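Side-chain contacts in mandelate racemase/muconate lactonizing enzyme (Polaromonas sp., PDB 2OG9), which probably catalyses a metal-assisted racemisation, isomerisation or related reaction of a carboxylate substrate, as a member of the enolase superfamily: residues A[334-339]-A[353-358]; A[271-276]-A[285-290]; A[81-86]-A[100-105]; A[63-68]-A[342-347]. All coordinates share one frame; numbering follows the deposited sequence.

Contact 1. Residues A[334-339]-A[353-358]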
loop_
_atom_site.group_PDB
_atom_site.type_symbol
_atom_site.label_atom_id
_atom_site.label_comp_id
_atom_site.label_asym_id
_atom_site.label_seq_id
_atom_site.Cartn_x
_atom_site.Cartn_y
_atom_site.Cartn_z
ATOM N N VAL A 334 -16.968 -30.257 -10.025
ATOM C CA VAL A 334 -16.503 -31.351 -9.179
ATOM C C VAL A 334 -16.024 -32.473 -10.088
ATOM O O VAL A 334 -16.668 -32.769 -11.104
ATOM C CB VAL A 334 -17.633 -31.892 -8.262
ATOM C CG1 VAL A 334 -17.156 -33.148 -7.550
ATOM C CG2 VAL A 334 -18.029 -30.837 -7.238
ATOM N N GLU A 335 -14.900 -33.095 -9.742
ATOM C CA GLU A 335 -14.356 -34.188 -10.547
ATOM C C GLU A 335 -15.036 -35.508 -10.237
ATOM O O GLU A 335 -15.185 -35.878 -9.061
ATOM C CB GLU A 335 -12.836 -34.323 -10.308
ATOM C CG GLU A 335 -12.237 -35.539 -10.997
ATOM C CD GLU A 335 -10.737 -35.602 -10.860
ATOM O OE1 GLU A 335 -10.239 -35.307 -9.754
ATOM O OE2 GLU A 335 -10.058 -35.957 -11.845
ATOM N N HIS A 336 -15.490 -36.181 -11.288
ATOM C CA HIS A 336 -16.114 -37.474 -11.127
ATOM C C HIS A 336 -15.077 -38.547 -11.311
ATOM O O HIS A 336 -14.695 -38.870 -12.444
ATOM C CB HIS A 336 -17.222 -37.742 -12.160
ATOM C CG HIS A 336 -17.737 -39.146 -12.129
ATOM N ND1 HIS A 336 -17.013 -40.219 -12.605
ATOM C CD2 HIS A 336 -18.913 -39.648 -11.686
ATOM C CE1 HIS A 336 -17.727 -41.319 -12.463
ATOM N NE2 HIS A 336 -18.884 -41.001 -11.910
ATOM N N PHE A 337 -14.599 -39.095 -10.209
ATOM C CA PHE A 337 -13.610 -40.127 -10.359
ATOM C C PHE A 337 -14.006 -41.297 -9.447
ATOM O O PHE A 337 -14.401 -41.089 -8.292
ATOM C CB PHE A 337 -12.234 -39.504 -10.092
ATOM C CG PHE A 337 -11.703 -39.764 -8.738
ATOM C CD1 PHE A 337 -12.300 -39.226 -7.598
ATOM C CD2 PHE A 337 -10.596 -40.565 -8.598
ATOM C CE1 PHE A 337 -11.770 -39.488 -6.340
ATOM C CE2 PHE A 337 -10.054 -40.834 -7.355
ATOM C CZ PHE A 337 -10.646 -40.301 -6.216
ATOM N N GLU A 338 -13.920 -42.513 -10.000
ATOM C CA GLU A 338 -14.359 -43.786 -9.395
ATOM C C GLU A 338 -13.533 -44.523 -8.348
ATOM O O GLU A 338 -14.041 -45.464 -7.750
ATOM C CB GLU A 338 -14.680 -44.759 -10.548
ATOM C CG GLU A 338 -13.445 -45.220 -11.367
ATOM C CD GLU A 338 -12.797 -44.094 -12.209
ATOM O OE1 GLU A 338 -13.531 -43.290 -12.828
ATOM O OE2 GLU A 338 -11.548 -44.014 -12.265
ATOM N N TRP A 339 -12.306 -44.092 -8.067
ATOM C CA TRP A 339 -11.460 -44.846 -7.112
ATOM C C TRP A 339 -12.015 -45.263 -5.732
ATOM O O TRP A 339 -11.731 -46.364 -5.252
ATOM C CB TRP A 339 -10.127 -44.123 -6.855
ATOM C CG TRP A 339 -9.352 -43.764 -8.081
ATOM C CD1 TRP A 339 -9.724 -43.961 -9.376
ATOM C CD2 TRP A 339 -8.096 -43.072 -8.123
ATOM N NE1 TRP A 339 -8.783 -43.431 -10.226
ATOM C CE2 TRP A 339 -7.774 -42.880 -9.483
ATOM C CE3 TRP A 339 -7.216 -42.591 -7.141
ATOM C CZ2 TRP A 339 -6.606 -42.226 -9.891
ATOM C CZ3 TRP A 339 -6.056 -41.942 -7.545
ATOM C CH2 TRP A 339 -5.762 -41.766 -8.912
ATOM N N GLY A 353 -24.049 -33.969 -18.175
ATOM C CA GLY A 353 -22.904 -33.164 -17.772
ATOM C C GLY A 353 -22.816 -32.735 -16.316
ATOM O O GLY A 353 -21.934 -31.946 -15.953
ATOM N N ARG A 354 -23.702 -33.252 -15.474
ATOM C CA ARG A 354 -23.697 -32.885 -14.058
ATOM C C ARG A 354 -23.883 -34.109 -13.158
ATOM O O ARG A 354 -24.508 -35.092 -13.557
ATOM C CB ARG A 354 -24.826 -31.883 -13.771
ATOM C CG ARG A 354 -24.881 -30.681 -14.717
ATOM C CD ARG A 354 -26.116 -29.814 -14.469
ATOM N NE ARG A 354 -26.037 -29.023 -13.238
ATOM C CZ ARG A 354 -25.441 -27.836 -13.141
ATOM N NH1 ARG A 354 -24.866 -27.291 -14.205
ATOM N NH2 ARG A 354 -25.430 -27.182 -11.980
HETATM N N MSE A 355 -23.332 -34.064 -11.948
HETATM C CA MSE A 355 -23.526 -35.179 -11.031
HETATM C C MSE A 355 -24.628 -34.757 -10.078
HETATM O O MSE A 355 -24.655 -33.613 -9.618
HETATM C CB MSE A 355 -22.242 -35.530 -10.266
HETATM C CG MSE A 355 -21.616 -34.427 -9.440
HETATM SE SE MSE A 355 -20.216 -35.170 -8.276
HETATM C CE MSE A 355 -18.981 -35.822 -9.640
ATOM N N LEU A 356 -25.551 -35.671 -9.802
ATOM C CA LEU A 356 -26.671 -35.375 -8.923
ATOM C C LEU A 356 -26.241 -35.348 -7.466
ATOM O O LEU A 356 -25.454 -36.180 -7.020
ATOM C CB LEU A 356 -27.786 -36.419 -9.090
ATOM C CG LEU A 356 -28.382 -36.628 -10.487
ATOM C CD1 LEU A 356 -29.513 -37.658 -10.411
ATOM C CD2 LEU A 356 -28.903 -35.313 -11.035
ATOM N N VAL A 357 -26.759 -34.378 -6.729
ATOM C CA VAL A 357 -26.448 -34.283 -5.316
ATOM C C VAL A 357 -27.321 -35.338 -4.648
ATOM O O VAL A 357 -28.527 -35.353 -4.852
ATOM C CB VAL A 357 -26.814 -32.897 -4.766
ATOM C CG1 VAL A 357 -26.586 -32.860 -3.266
ATOM C CG2 VAL A 357 -25.975 -31.830 -5.461
ATOM N N PRO A 358 -26.716 -36.255 -3.878
ATOM C CA PRO A 358 -27.481 -37.305 -3.195
ATOM C C PRO A 358 -28.592 -36.699 -2.339
ATOM O O PRO A 358 -28.431 -35.604 -1.796
ATOM C CB PRO A 358 -26.419 -38.010 -2.357
ATOM C CG PRO A 358 -25.205 -37.892 -3.200
ATOM C CD PRO A 358 -25.269 -36.456 -3.688
#
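Met355, modelled as selenomethionine, reaches across to Val334 and His336 with the far half of its side chain. CG stands between the backbone N and the carbonyl carbon (chi1 58°), and from there the chain runs out nearly straight to the selenium before bending at chi3 (63°). CB and CG meet nothing of 334-339 closely; they carry the tip across. The selenium is the first atom to touch: Met355 SE lies 3.7 Å from Val334 CG1, where the two side chains cross at about a right angle. The bend then turns CE toward the end of strand 333-335 and the residue after it, so that Met355 CE sits 3.6 Å from His336 CB and 3.8 Å from Glu335 O. The histidine is met at its CB rather than through its imidazole nitrogens. Strand 148-152 lies between strands 333-335 and 354-356 and pairs with both, which explains why the nearest CA atoms, of His336 and Met355, are still 7.8 Å apart. A long, unbranched side chain suits that span, and the compact, branched valine offers it a firm methyl surface. Ile350 and Met318 also touch Met355 in this buried spot. The contact is therefore one of dispersion and shape, with little directional preference.

Contact 2. Residues A[271-276]-A[285-290]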
loop_
_atom_site.group_PDB
_atom_site.type_symbol
_atom_site.label_atom_id
_atom_site.label_comp_id
_atom_site.label_asym_id
_atom_site.label_seq_id
_atom_site.Cartn_x
_atom_site.Cartn_y
_atom_site.Cartn_z
ATOM N N ALA A 271 -5.602 -21.380 6.813
ATOM C CA ALA A 271 -4.593 -20.327 6.752
ATOM C C ALA A 271 -3.837 -20.305 5.419
ATOM O O ALA A 271 -3.585 -19.231 4.864
ATOM C CB ALA A 271 -3.611 -20.479 7.914
ATOM N N GLU A 272 -3.470 -21.477 4.901
ATOM C CA GLU A 272 -2.749 -21.534 3.630
ATOM C C GLU A 272 -3.636 -21.045 2.482
ATOM O O GLU A 272 -3.163 -20.354 1.579
ATOM C CB GLU A 272 -2.266 -22.959 3.331
ATOM C CG GLU A 272 -1.321 -23.545 4.378
ATOM C CD GLU A 272 -0.677 -24.842 3.912
ATOM O OE1 GLU A 272 -1.398 -25.696 3.360
ATOM O OE2 GLU A 272 0.551 -25.009 4.098
ATOM N N HIS A 273 -4.915 -21.413 2.516
ATOM C CA HIS A 273 -5.855 -20.983 1.483
ATOM C C HIS A 273 -6.059 -19.481 1.597
ATOM O O HIS A 273 -6.246 -18.786 0.594
ATOM C CB HIS A 273 -7.199 -21.705 1.643
ATOM C CG HIS A 273 -7.224 -23.065 1.023
ATOM N ND1 HIS A 273 -7.477 -23.266 -0.318
ATOM C CD2 HIS A 273 -6.973 -24.289 1.546
ATOM C CE1 HIS A 273 -7.377 -24.555 -0.594
ATOM N NE2 HIS A 273 -7.072 -25.197 0.520
ATOM N N GLY A 274 -6.015 -18.983 2.826
ATOM C CA GLY A 274 -6.182 -17.560 3.044
ATOM C C GLY A 274 -5.042 -16.795 2.398
ATOM O O GLY A 274 -5.247 -15.735 1.816
ATOM N N ASP A 275 -3.835 -17.344 2.488
ATOM C CA ASP A 275 -2.664 -16.695 1.915
ATOM C C ASP A 275 -2.795 -16.676 0.394
ATOM O O ASP A 275 -2.537 -15.661 -0.255
ATOM C CB ASP A 275 -1.397 -17.442 2.343
ATOM C CG ASP A 275 -0.142 -16.607 2.172
ATOM O OD1 ASP A 275 -0.135 -15.441 2.627
ATOM O OD2 ASP A 275 0.841 -17.121 1.593
ATOM N N LEU A 276 -3.214 -17.805 -0.167
ATOM C CA LEU A 276 -3.410 -17.933 -1.605
ATOM C C LEU A 276 -4.440 -16.894 -2.068
ATOM O O LEU A 276 -4.246 -16.207 -3.079
ATOM C CB LEU A 276 -3.890 -19.357 -1.919
ATOM C CG LEU A 276 -4.093 -19.805 -3.367
ATOM C CD1 LEU A 276 -4.274 -21.324 -3.418
ATOM C CD2 LEU A 276 -5.305 -19.104 -3.951
ATOM N N LEU A 285 -10.571 -21.878 -6.800
ATOM C CA LEU A 285 -9.897 -22.389 -5.614
ATOM C C LEU A 285 -10.274 -23.865 -5.491
ATOM O O LEU A 285 -11.443 -24.228 -5.656
ATOM C CB LEU A 285 -10.348 -21.621 -4.366
ATOM C CG LEU A 285 -9.548 -21.909 -3.095
ATOM C CD1 LEU A 285 -8.125 -21.368 -3.250
ATOM C CD2 LEU A 285 -10.236 -21.257 -1.903
HETATM N N MSE A 286 -9.297 -24.711 -5.194
HETATM C CA MSE A 286 -9.561 -26.141 -5.099
HETATM C C MSE A 286 -9.287 -26.768 -3.745
HETATM O O MSE A 286 -8.408 -27.621 -3.606
HETATM C CB MSE A 286 -8.766 -26.874 -6.181
HETATM C CG MSE A 286 -9.049 -26.342 -7.576
HETATM SE SE MSE A 286 -8.181 -27.412 -8.935
HETATM C CE MSE A 286 -9.406 -28.937 -8.984
ATOM N N PRO A 287 -10.050 -26.366 -2.723
ATOM C CA PRO A 287 -9.858 -26.921 -1.385
ATOM C C PRO A 287 -10.264 -28.388 -1.359
ATOM O O PRO A 287 -11.150 -28.808 -2.105
ATOM C CB PRO A 287 -10.755 -26.045 -0.520
ATOM C CG PRO A 287 -11.887 -25.718 -1.443
ATOM C CD PRO A 287 -11.171 -25.410 -2.746
ATOM N N ASP A 288 -9.591 -29.159 -0.514
ATOM C CA ASP A 288 -9.849 -30.586 -0.348
ATOM C C ASP A 288 -10.259 -30.731 1.118
ATOM O O ASP A 288 -9.416 -30.635 2.011
ATOM C CB ASP A 288 -8.553 -31.358 -0.641
ATOM C CG ASP A 288 -8.695 -32.859 -0.458
ATOM O OD1 ASP A 288 -9.518 -33.295 0.372
ATOM O OD2 ASP A 288 -7.955 -33.605 -1.132
ATOM N N ALA A 289 -11.551 -30.943 1.370
ATOM C CA ALA A 289 -12.052 -31.054 2.739
ATOM C C ALA A 289 -11.230 -31.971 3.654
ATOM O O ALA A 289 -10.712 -31.525 4.676
ATOM C CB ALA A 289 -13.524 -31.487 2.730
ATOM N N PRO A 290 -11.102 -33.263 3.305
ATOM C CA PRO A 290 -10.322 -34.178 4.149
ATOM C C PRO A 290 -8.891 -33.695 4.388
ATOM O O PRO A 290 -8.346 -33.832 5.481
ATOM C CB PRO A 290 -10.350 -35.485 3.359
ATOM C CG PRO A 290 -11.666 -35.428 2.654
ATOM C CD PRO A 290 -11.726 -33.986 2.181
HETATM O O HOH W 1 -6.844 -28.030 -0.119
#
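This is a buried, mainly apolar contact of the TIM-barrel domain, in which a helix packs on the end of the strand that follows it in the chain, with one water bridge at its margin. His273, on helix 270-278, lies against Leu285 and Pro287. Leu285 CG is anti to its backbone N (chi1 -170°), which brings Leu285 CD1 to the edge of the imidazole, near its plane, 3.6 Å from His273 ND1; that nitrogen is buried without a polar partner in the model. On the next corner of the ring, His273 CE1 is 3.5 Å from Pro287 CA, and the two side chains cross at about a right angle. Beyond it, His273 NE2 is 2.9 Å from a water lying in the ring plane, and this water accepts from Asp288 N at 3.0 Å. One turn along, Leu276 CD2 packs 3.7 Å from Leu285 CD1, the two leucines passing in opposite directions. With a leucine in place of His273 the water would probably lose its link to helix 270-278. Asp288 itself is an N-cap, its OD1 taking Arg291 N of helix 289-292. Helix 270-278 thus packs on the end of strand 284-285, while Ile301 of helix 295-307 touches both His273 and Leu285.

Contact 3. Residues A[81-86]-A[100-105]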
loop_
_atom_site.group_PDB
_atom_site.type_symbol
_atom_site.label_atom_id
_atom_site.label_comp_id
_atom_site.label_asym_id
_atom_site.label_seq_id
_atom_site.Cartn_x
_atom_site.Cartn_y
_atom_site.Cartn_z
ATOM N N ARG A 81 -6.281 -42.207 17.061
ATOM C CA ARG A 81 -6.450 -43.122 18.190
ATOM C C ARG A 81 -6.112 -42.441 19.505
ATOM O O ARG A 81 -6.797 -42.629 20.507
ATOM C CB ARG A 81 -5.559 -44.358 18.001
ATOM C CG ARG A 81 -5.623 -45.380 19.134
ATOM C CD ARG A 81 -4.801 -46.618 18.787
ATOM N NE ARG A 81 -3.407 -46.280 18.527
ATOM C CZ ARG A 81 -2.522 -47.098 17.961
ATOM N NH1 ARG A 81 -2.882 -48.320 17.589
ATOM N NH2 ARG A 81 -1.275 -46.689 17.755
ATOM N N GLU A 82 -5.057 -41.636 19.501
ATOM C CA GLU A 82 -4.648 -40.953 20.721
ATOM C C GLU A 82 -5.611 -39.870 21.190
ATOM O O GLU A 82 -5.787 -39.684 22.390
ATOM C CB GLU A 82 -3.248 -40.363 20.545
ATOM C CG GLU A 82 -2.726 -39.646 21.776
ATOM C CD GLU A 82 -1.292 -39.181 21.612
ATOM O OE1 GLU A 82 -0.920 -38.794 20.486
ATOM O OE2 GLU A 82 -0.539 -39.189 22.610
ATOM N N ILE A 83 -6.252 -39.161 20.263
ATOM C CA ILE A 83 -7.167 -38.096 20.668
ATOM C C ILE A 83 -8.639 -38.496 20.738
ATOM O O ILE A 83 -9.445 -37.780 21.329
ATOM C CB ILE A 83 -7.021 -36.846 19.751
ATOM C CG1 ILE A 83 -7.521 -37.146 18.337
ATOM C CG2 ILE A 83 -5.554 -36.419 19.696
ATOM C CD1 ILE A 83 -7.420 -35.943 17.394
ATOM N N ALA A 84 -8.990 -39.640 20.159
ATOM C CA ALA A 84 -10.377 -40.099 20.165
ATOM C C ALA A 84 -11.081 -39.993 21.522
ATOM O O ALA A 84 -12.217 -39.529 21.592
ATOM C CB ALA A 84 -10.455 -41.535 19.649
ATOM N N PRO A 85 -10.419 -40.418 22.614
ATOM C CA PRO A 85 -11.051 -40.341 23.940
ATOM C C PRO A 85 -11.579 -38.957 24.311
ATOM O O PRO A 85 -12.501 -38.834 25.116
ATOM C CB PRO A 85 -9.937 -40.799 24.884
ATOM C CG PRO A 85 -9.161 -41.773 24.035
ATOM C CD PRO A 85 -9.087 -41.047 22.706
ATOM N N ALA A 86 -10.996 -37.912 23.729
ATOM C CA ALA A 86 -11.426 -36.549 24.033
ATOM C C ALA A 86 -12.847 -36.256 23.561
ATOM O O ALA A 86 -13.446 -35.260 23.964
ATOM C CB ALA A 86 -10.453 -35.540 23.412
ATOM N N ASP A 100 -11.828 -27.592 17.752
ATOM C CA ASP A 100 -10.847 -26.838 18.543
ATOM C C ASP A 100 -10.324 -27.637 19.736
ATOM O O ASP A 100 -9.131 -27.594 20.041
ATOM C CB ASP A 100 -11.448 -25.521 19.063
ATOM C CG ASP A 100 -11.715 -24.513 17.955
ATOM O OD1 ASP A 100 -11.189 -24.686 16.834
ATOM O OD2 ASP A 100 -12.443 -23.531 18.215
ATOM N N LYS A 101 -11.209 -28.360 20.420
ATOM C CA LYS A 101 -10.784 -29.154 21.567
ATOM C C LYS A 101 -9.777 -30.224 21.143
ATOM O O LYS A 101 -8.759 -30.425 21.807
ATOM C CB LYS A 101 -11.989 -29.827 22.249
ATOM C CG LYS A 101 -11.594 -30.665 23.461
ATOM C CD LYS A 101 -12.758 -31.481 24.026
ATOM C CE LYS A 101 -12.285 -32.351 25.197
ATOM N NZ LYS A 101 -13.357 -33.213 25.781
ATOM N N LEU A 102 -10.049 -30.910 20.036
ATOM C CA LEU A 102 -9.135 -31.949 19.570
ATOM C C LEU A 102 -7.820 -31.351 19.088
ATOM O O LEU A 102 -6.756 -31.964 19.234
ATOM C CB LEU A 102 -9.777 -32.768 18.448
ATOM C CG LEU A 102 -10.942 -33.674 18.866
ATOM C CD1 LEU A 102 -11.359 -34.532 17.683
ATOM C CD2 LEU A 102 -10.532 -34.555 20.034
ATOM N N CYS A 103 -7.890 -30.154 18.516
ATOM C CA CYS A 103 -6.687 -29.485 18.034
ATOM C C CYS A 103 -5.852 -29.085 19.257
ATOM O O CYS A 103 -4.630 -29.255 19.271
ATOM C CB CYS A 103 -7.068 -28.248 17.213
ATOM S SG CYS A 103 -5.701 -27.504 16.283
ATOM N N TRP A 104 -6.509 -28.570 20.293
ATOM C CA TRP A 104 -5.787 -28.187 21.501
ATOM C C TRP A 104 -5.193 -29.424 22.174
ATOM O O TRP A 104 -4.108 -29.363 22.749
ATOM C CB TRP A 104 -6.704 -27.443 22.483
ATOM C CG TRP A 104 -6.899 -25.986 22.143
ATOM C CD1 TRP A 104 -8.039 -25.396 21.662
ATOM C CD2 TRP A 104 -5.925 -24.940 22.257
ATOM N NE1 TRP A 104 -7.832 -24.048 21.473
ATOM C CE2 TRP A 104 -6.546 -23.741 21.831
ATOM C CE3 TRP A 104 -4.589 -24.897 22.681
ATOM C CZ2 TRP A 104 -5.871 -22.512 21.813
ATOM C CZ3 TRP A 104 -3.918 -23.673 22.663
ATOM C CH2 TRP A 104 -4.564 -22.498 22.233
ATOM N N ALA A 105 -5.898 -30.549 22.093
ATOM C CA ALA A 105 -5.413 -31.786 22.692
ATOM C C ALA A 105 -4.069 -32.192 22.080
ATOM O O ALA A 105 -3.328 -32.983 22.663
ATOM C CB ALA A 105 -6.437 -32.900 22.501
#
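The backbones approach most closely at Ile83 and Leu102, whose CA atoms are 6.5 Å apart, in helices 73-83 and 95-104. Leu102 carries the apolar part of the meeting. Its CG lies anti to the carbonyl carbon (chi1 -69°), which swings the isobutyl group toward the other segment, and its two branches divide the work. Leu102 CD2 presses 3.5 Å from Ala86 CB and also lies 3.6 Å from Ile83 O, while CB and CD1 border Ile83 CD1, the nearer pair being Ile83 CD1 and Leu102 CB at 4.1 Å. Isoleucine and leucine cross here at about a right angle. The small methyl of Ala86 suits the place because it lets its backbone come close enough for a polar bond beside the leucine. That bond comes from Lys101, whose fully extended chain runs past Ala86 so that Lys101 NZ donates to Ala86 O at 2.7 Å, in the carbonyl plane and on a lone pair. The same ammonium forms a salt bridge with Glu90. Shortening Lys101 to an alanine is likely to cost Ala86 O this donor and Glu90 this countercharge. Ile119 of helix 114-133 touches both Ile83 and Leu102, and Ala71 of a second subunit packs on Ile83. The pattern, an apolar seam between helices with a lysine at its rim holding the backbone carbonyl of Ala86, belongs to the helical part of the alpha+beta N-terminal capping domain of the enolase superfamily.

Contact 4. Residues A[63-68]-A[342-347]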
loop_
_atom_site.group_PDB
_atom_site.type_symbol
_atom_site.label_atom_id
_atom_site.label_comp_id
_atom_site.label_asym_id
_atom_site.label_seq_id
_atom_site.Cartn_x
_atom_site.Cartn_y
_atom_site.Cartn_z
ATOM N N LEU A 63 -20.556 -41.011 10.144
ATOM C CA LEU A 63 -19.409 -41.623 9.497
ATOM C C LEU A 63 -18.649 -40.540 8.746
ATOM O O LEU A 63 -19.252 -39.716 8.056
ATOM C CB LEU A 63 -19.863 -42.699 8.504
ATOM C CG LEU A 63 -18.790 -43.341 7.610
ATOM C CD1 LEU A 63 -17.775 -44.095 8.453
ATOM C CD2 LEU A 63 -19.463 -44.298 6.618
ATOM N N GLY A 64 -17.330 -40.542 8.883
ATOM C CA GLY A 64 -16.510 -39.557 8.200
ATOM C C GLY A 64 -15.189 -40.182 7.818
ATOM O O GLY A 64 -14.910 -41.329 8.185
ATOM N N PHE A 65 -14.360 -39.452 7.077
ATOM C CA PHE A 65 -13.071 -40.004 6.697
ATOM C C PHE A 65 -12.082 -38.949 6.239
ATOM O O PHE A 65 -12.454 -37.821 5.937
ATOM C CB PHE A 65 -13.252 -41.061 5.592
ATOM C CG PHE A 65 -13.704 -40.503 4.266
ATOM C CD1 PHE A 65 -12.772 -40.077 3.323
ATOM C CD2 PHE A 65 -15.056 -40.400 3.963
ATOM C CE1 PHE A 65 -13.177 -39.558 2.093
ATOM C CE2 PHE A 65 -15.475 -39.881 2.736
ATOM C CZ PHE A 65 -14.529 -39.459 1.798
ATOM N N SER A 66 -10.811 -39.325 6.243
ATOM C CA SER A 66 -9.736 -38.475 5.759
ATOM C C SER A 66 -8.897 -39.474 4.976
ATOM O O SER A 66 -9.251 -40.658 4.914
ATOM C CB SER A 66 -8.938 -37.841 6.911
ATOM O OG SER A 66 -8.376 -38.815 7.771
ATOM N N TYR A 67 -7.802 -39.034 4.371
ATOM C CA TYR A 67 -7.002 -39.954 3.583
ATOM C C TYR A 67 -5.578 -39.458 3.405
ATOM O O TYR A 67 -5.258 -38.312 3.717
ATOM C CB TYR A 67 -7.642 -40.126 2.201
ATOM C CG TYR A 67 -7.402 -38.947 1.283
ATOM C CD1 TYR A 67 -6.302 -38.917 0.430
ATOM C CD2 TYR A 67 -8.240 -37.836 1.310
ATOM C CE1 TYR A 67 -6.039 -37.811 -0.373
ATOM C CE2 TYR A 67 -7.987 -36.721 0.511
ATOM C CZ TYR A 67 -6.883 -36.716 -0.327
ATOM O OH TYR A 67 -6.608 -35.619 -1.113
ATOM N N SER A 68 -4.732 -40.341 2.895
ATOM C CA SER A 68 -3.346 -40.017 2.616
ATOM C C SER A 68 -2.952 -40.729 1.335
ATOM O O SER A 68 -3.174 -41.934 1.191
ATOM C CB SER A 68 -2.416 -40.494 3.736
ATOM O OG SER A 68 -2.756 -39.915 4.978
ATOM N N PRO A 342 -15.478 -48.627 -4.205
ATOM C CA PRO A 342 -15.451 -49.920 -3.507
ATOM C C PRO A 342 -15.629 -49.837 -1.987
ATOM O O PRO A 342 -16.005 -50.816 -1.348
ATOM C CB PRO A 342 -14.077 -50.484 -3.873
ATOM C CG PRO A 342 -13.815 -49.903 -5.207
ATOM C CD PRO A 342 -14.279 -48.474 -5.046
ATOM N N LEU A 343 -15.358 -48.670 -1.417
ATOM C CA LEU A 343 -15.465 -48.479 0.028
ATOM C C LEU A 343 -16.891 -48.296 0.522
ATOM O O LEU A 343 -17.175 -48.511 1.699
ATOM C CB LEU A 343 -14.662 -47.247 0.458
ATOM C CG LEU A 343 -13.165 -47.163 0.162
ATOM C CD1 LEU A 343 -12.673 -45.763 0.512
ATOM C CD2 LEU A 343 -12.408 -48.216 0.961
ATOM N N PHE A 344 -17.782 -47.889 -0.377
ATOM C CA PHE A 344 -19.164 -47.615 -0.013
ATOM C C PHE A 344 -20.210 -48.448 -0.748
ATOM O O PHE A 344 -19.937 -49.029 -1.793
ATOM C CB PHE A 344 -19.442 -46.132 -0.249
ATOM C CG PHE A 344 -18.362 -45.231 0.280
ATOM C CD1 PHE A 344 -18.087 -45.181 1.643
ATOM C CD2 PHE A 344 -17.595 -44.460 -0.588
ATOM C CE1 PHE A 344 -17.060 -44.377 2.140
ATOM C CE2 PHE A 344 -16.563 -43.651 -0.103
ATOM C CZ PHE A 344 -16.296 -43.611 1.265
ATOM N N ASN A 345 -21.414 -48.478 -0.187
ATOM C CA ASN A 345 -22.525 -49.224 -0.765
ATOM C C ASN A 345 -23.351 -48.331 -1.673
ATOM O O ASN A 345 -24.201 -48.816 -2.413
ATOM C CB ASN A 345 -23.420 -49.766 0.346
ATOM C CG ASN A 345 -22.691 -50.713 1.264
ATOM O OD1 ASN A 345 -22.759 -50.590 2.492
ATOM N ND2 ASN A 345 -21.986 -51.669 0.679
ATOM N N GLU A 346 -23.090 -47.028 -1.621
ATOM C CA GLU A 346 -23.830 -46.054 -2.420
ATOM C C GLU A 346 -23.022 -45.550 -3.615
ATOM O O GLU A 346 -21.808 -45.713 -3.661
ATOM C CB GLU A 346 -24.242 -44.869 -1.545
ATOM C CG GLU A 346 -25.110 -45.226 -0.333
ATOM C CD GLU A 346 -24.332 -45.886 0.789
ATOM O OE1 GLU A 346 -23.084 -45.818 0.784
ATOM O OE2 GLU A 346 -24.969 -46.464 1.696
ATOM N N ARG A 347 -23.698 -44.926 -4.576
ATOM C CA ARG A 347 -23.025 -44.419 -5.770
ATOM C C ARG A 347 -23.553 -43.060 -6.202
ATOM O O ARG A 347 -24.696 -42.704 -5.914
ATOM C CB ARG A 347 -23.194 -45.406 -6.932
ATOM C CG ARG A 347 -22.497 -46.743 -6.745
ATOM C CD ARG A 347 -20.995 -46.614 -6.941
ATOM N NE ARG A 347 -20.291 -47.890 -6.820
ATOM C CZ ARG A 347 -20.037 -48.512 -5.670
ATOM N NH1 ARG A 347 -20.425 -47.984 -4.512
ATOM N NH2 ARG A 347 -19.377 -49.663 -5.675
#
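Two phenylalanines make the whole of the close contact here: Phe65 CE2 meets Phe344 CZ at 4.1 Å. The rings are inclined at 41° with their centroids 5.9 Å apart, an oblique pairing. One atom of each ring does the touching, while the side chains cross at about a right angle. For Phe65, CG stands between the backbone N and the carbonyl carbon (chi1 68°), carrying the ring off strand 61-69 toward the loop. Large flat rings suit a separation in which the nearest CA atoms, those of Phe65 and Leu343, are 11.0 Å apart. Leu343 CB sits over the centre of the Phe344 ring, 3.9 Å above its plane, and so backs it from within its own segment. Away from this buried pair the loop becomes polar, and its exposed residues Asn345 and Arg347 do not touch the strand. The arginine instead folds back on its own loop: Arg347 NH1 donates to Phe344 O at 3.0 Å and to Glu346 O at 2.8 Å. Both acceptors lie in the guanidinium plane, although the nitrogen stands well above each carbonyl plane, so one guanidinium ties two carbonyls of the loop together. Phe51 of the neighbouring strand 46-56 touches both phenylalanine side chains, and Leu365 adds to the packing on Phe344, setting the 342-347 loop against the antiparallel sheet of the N-terminal domain.

How the contacts relate
Contacts 1, 2 and 4 are buried, whereas contact 3 is partly buried, lying about 23 Å from the chain's centre and bordered by other subunits. Contacts 1 and 2 are internal to the barrel domain, contact 3 to the N-terminal domain, and contact 4 joins the two across 273 intervening residues. No two share a segment, but strand 61-69 of contact 4 precedes helix 73-83 of contact 3. Their chemistry follows: an unbranched methionine tip in contact 1, a histidine with a water bridge in contact 2, a charged lysine at the edge of contact 3, and an aromatic pair in contact 4. Contacts 2 and 4 touch where Pro290 packs on Tyr67, while contacts 1 and 4 adjoin only in sequence.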